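Aldehyde dehydrogenase (Anabaena variabilis, PDB 4H7N) probably oxidises aldehydes to carboxylic acids with NAD+ as the electron acceptor. Local coordinates at residues Ile115-Leu120 against Leu460-Ser465. Numbering follows the deposited sequence.
Sequences IPFIAL and LIKTNS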
ATOM      1  N   ILE A 115      24.683 -14.174  -7.053  1.00 45.25           N
ATOM      2  CA  ILE A 115      25.164 -15.548  -7.097  1.00 47.60           C
ATOM      3  C   ILE A 115      25.252 -15.995  -8.564  1.00 47.55           C
ATOM      4  O   ILE A 115      24.272 -15.885  -9.304  1.00 46.25           O
ATOM      5  CB  ILE A 115      24.252 -16.445  -6.236  1.00 48.46           C
ATOM      6  CG1 ILE A 115      24.257 -15.907  -4.804  1.00 48.18           C
ATOM      7  CG2 ILE A 115      24.700 -17.898  -6.288  1.00 49.49           C
ATOM      8  CD1 ILE A 115      23.614 -16.822  -3.813  1.00 48.59           C
ATOM      9  N   PRO A 116      26.441 -16.488  -9.000  1.00 48.06           N
ATOM     10  CA  PRO A 116      26.572 -16.654 -10.442  1.00 46.19           C
ATOM     11  C   PRO A 116      25.706 -17.758 -11.026  1.00 44.99           C
ATOM     12  O   PRO A 116      25.449 -17.709 -12.206  1.00 45.72           O
ATOM     13  CB  PRO A 116      28.073 -16.948 -10.663  1.00 47.86           C
ATOM     14  CG  PRO A 116      28.640 -17.222  -9.331  1.00 49.38           C
ATOM     15  CD  PRO A 116      27.688 -16.770  -8.268  1.00 47.47           C
ATOM     16  N   PHE A 117      25.265 -18.743 -10.233  1.00 43.67           N
ATOM     17  CA  PHE A 117      24.411 -19.826 -10.760  1.00 42.68           C
ATOM     18  C   PHE A 117      22.916 -19.639 -10.452  1.00 41.01           C
ATOM     19  O   PHE A 117      22.127 -20.570 -10.644  1.00 41.68           O
ATOM     20  CB  PHE A 117      24.857 -21.188 -10.257  1.00 42.90           C
ATOM     21  CG  PHE A 117      25.020 -21.274  -8.767  1.00 43.99           C
ATOM     22  CD1 PHE A 117      23.961 -21.655  -7.958  1.00 45.44           C
ATOM     23  CD2 PHE A 117      26.248 -21.009  -8.166  1.00 46.42           C
ATOM     24  CE1 PHE A 117      24.116 -21.753  -6.581  1.00 44.77           C
ATOM     25  CE2 PHE A 117      26.412 -21.102  -6.796  1.00 46.06           C
ATOM     26  CZ  PHE A 117      25.340 -21.474  -5.997  1.00 45.40           C
ATOM     27  N   ILE A 118      22.546 -18.457  -9.969  1.00 38.74           N
ATOM     28  CA  ILE A 118      21.167 -18.101  -9.783  1.00 37.01           C
ATOM     29  C   ILE A 118      20.823 -16.877 -10.633  1.00 37.20           C
ATOM     30  O   ILE A 118      21.400 -15.777 -10.453  1.00 36.89           O
ATOM     31  CB  ILE A 118      20.806 -17.737  -8.309  1.00 36.74           C
ATOM     32  CG1 ILE A 118      21.187 -18.827  -7.293  1.00 37.10           C
ATOM     33  CG2 ILE A 118      19.319 -17.429  -8.182  1.00 35.50           C
ATOM     34  CD1 ILE A 118      20.509 -20.178  -7.498  1.00 37.30           C
ATOM     35  N   ALA A 119      19.836 -17.060 -11.508  1.00 36.98           N
ATOM     36  CA  ALA A 119      19.317 -16.010 -12.370  1.00 37.34           C
ATOM     37  C   ALA A 119      17.934 -15.552 -11.853  1.00 36.13           C
ATOM     38  O   ALA A 119      17.234 -16.314 -11.218  1.00 37.70           O
ATOM     39  CB  ALA A 119      19.185 -16.548 -13.773  1.00 38.42           C
ATOM     40  N   LEU A 120      17.536 -14.335 -12.188  1.00 37.76           N
ATOM     41  CA  LEU A 120      16.302 -13.748 -11.709  1.00 36.61           C
ATOM     42  C   LEU A 120      15.454 -13.306 -12.895  1.00 36.28           C
ATOM     43  O   LEU A 120      15.948 -12.600 -13.794  1.00 37.98           O
ATOM     44  CB  LEU A 120      16.644 -12.540 -10.820  1.00 36.53           C
ATOM     45  CG  LEU A 120      15.437 -11.678 -10.408  1.00 36.72           C
ATOM     46  CD1 LEU A 120      14.517 -12.408  -9.431  1.00 36.44           C
ATOM     47  CD2 LEU A 120      15.911 -10.360  -9.800  1.00 37.61           C
ATOM     48  N   LEU A 460      13.463 -17.110  -9.162  1.00 35.41           N
ATOM     49  CA  LEU A 460      14.877 -17.321  -8.946  1.00 36.29           C
ATOM     50  C   LEU A 460      15.254 -18.696  -9.457  1.00 36.51           C
ATOM     51  O   LEU A 460      14.768 -19.707  -8.971  1.00 35.01           O
ATOM     52  CB  LEU A 460      15.211 -17.201  -7.469  1.00 37.39           C
ATOM     53  CG  LEU A 460      15.033 -15.785  -6.925  1.00 39.25           C
ATOM     54  CD1 LEU A 460      14.943 -15.735  -5.403  1.00 39.42           C
ATOM     55  CD2 LEU A 460      16.178 -14.900  -7.430  1.00 40.04           C
ATOM     56  N   ILE A 461      16.173 -18.707 -10.419  1.00 38.58           N
ATOM     57  CA  ILE A 461      16.424 -19.870 -11.243  1.00 40.59           C
ATOM     58  C   ILE A 461      17.822 -20.418 -11.060  1.00 40.00           C
ATOM     59  O   ILE A 461      18.808 -19.735 -11.313  1.00 42.32           O
ATOM     60  CB  ILE A 461      16.240 -19.508 -12.717  1.00 42.07           C
ATOM     61  CG1 ILE A 461      14.820 -18.966 -12.923  1.00 41.57           C
ATOM     62  CG2 ILE A 461      16.497 -20.719 -13.592  1.00 43.96           C
ATOM     63  CD1 ILE A 461      14.602 -18.173 -14.177  1.00 42.98           C
ATOM     64  N   LYS A 462      17.895 -21.667 -10.634  1.00 39.69           N
ATOM     65  CA  LYS A 462      19.157 -22.342 -10.501  1.00 39.82           C
ATOM     66  C   LYS A 462      19.582 -22.852 -11.890  1.00 41.00           C
ATOM     67  O   LYS A 462      18.942 -23.705 -12.465  1.00 38.90           O
ATOM     68  CB  LYS A 462      19.053 -23.481  -9.497  1.00 38.86           C
ATOM     69  CG  LYS A 462      20.384 -24.201  -9.287  1.00 39.33           C
ATOM     70  CD  LYS A 462      20.200 -25.391  -8.376  1.00 39.90           C
ATOM     71  CE  LYS A 462      21.440 -26.276  -8.322  1.00 40.65           C
ATOM     72  NZ  LYS A 462      22.621 -25.507  -7.835  1.00 41.60           N
ATOM     73  N   THR A 463      20.640 -22.270 -12.438  1.00 43.40           N
ATOM     74  CA  THR A 463      21.111 -22.629 -13.772  1.00 45.22           C
ATOM     75  C   THR A 463      22.238 -23.711 -13.809  1.00 46.14           C
ATOM     76  O   THR A 463      22.664 -24.080 -14.896  1.00 46.03           O
ATOM     77  CB  THR A 463      21.682 -21.390 -14.495  1.00 46.21           C
ATOM     78  OG1 THR A 463      22.809 -20.909 -13.753  1.00 46.19           O
ATOM     79  CG2 THR A 463      20.634 -20.269 -14.589  1.00 47.32           C
ATOM     80  N   ASN A 464      22.735 -24.220 -12.682  1.00 45.78           N
ATOM     81  CA  ASN A 464      23.832 -25.201 -12.755  1.00 47.00           C
ATOM     82  C   ASN A 464      23.377 -26.531 -12.189  1.00 47.79           C
ATOM     83  O   ASN A 464      22.221 -26.679 -11.850  1.00 45.22           O
ATOM     84  CB  ASN A 464      25.084 -24.689 -12.028  1.00 46.85           C
ATOM     85  CG  ASN A 464      24.864 -24.567 -10.531  1.00 45.72           C
ATOM     86  OD1 ASN A 464      23.711 -24.420 -10.063  1.00 43.35           O
ATOM     87  ND2 ASN A 464      25.943 -24.641  -9.763  1.00 45.33           N
ATOM     88  N   SER A 465      24.295 -27.488 -12.050  1.00 48.90           N
ATOM     89  CA  SER A 465      23.921 -28.852 -11.690  1.00 50.91           C
ATOM     90  C   SER A 465      24.572 -29.432 -10.455  1.00 49.65           C
ATOM     91  O   SER A 465      24.314 -30.576 -10.122  1.00 47.67           O
ATOM     92  CB  SER A 465      24.172 -29.793 -12.868  1.00 55.63           C
ATOM     93  OG  SER A 465      23.034 -29.724 -13.697  1.00 58.06           O
TER
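Ala-119 and Ile-461 form the antiparallel hydrogen-bonded pair that joins strand 118-120 to strand 460-462, with Ala-119 N to Ile-461 O at 2.9 Å and Ile-461 N to Ala-119 O at 2.7 Å. Ile-118 with Lys-462 and Leu-120 with Leu-460 are the non-hydrogen-bonded pairs on either side. Just before Ile-118 and just after Lys-462, Phe-117 O takes two donors of Thr-463 from one face of its carbonyl plane: the backbone N at 2.9 Å, and OG1, well above that plane, at 3.2 Å. The hydroxyl gets there because chi1 of 62° sets OG1 between its own N and carbonyl carbon. A type I turn, Ile-115 to Ile-118, leads from strand 109-112 into this ladder, far from the chain centre, in the protruding beta arm through which aldehyde dehydrogenases oligomerise; Leu-460 and Ile-461 pair in parallel with a strand of the second subunit, continuing the sheet across the interface. On the face carrying Ile-118, Leu-120 and Leu-460, CD2 of Leu-460 meets CD1 of Leu-120 at 3.6 Å, while CD1 of Ile-118 lies against CA and CB of Lys-462. The Asn-464 amide lies across the Phe-117 CB-CG bond, planes 23° apart, with OD1 and ND2 each 3.6 Å from Phe-117 CG. On the ring's other side, Ile-115 CG2 sits over its centre. Lys-462, bent at its last torsion (chi4 59°), gives NZ to Asn-464 OD1 at 2.7 Å and also bonds Thr-466 O and salt-bridges Asp-468. Replacing Asn-464 by an alanine removes the amide and would probably leave Lys-462 NZ one partner short and a gap at the Phe-117 CB-CG bond.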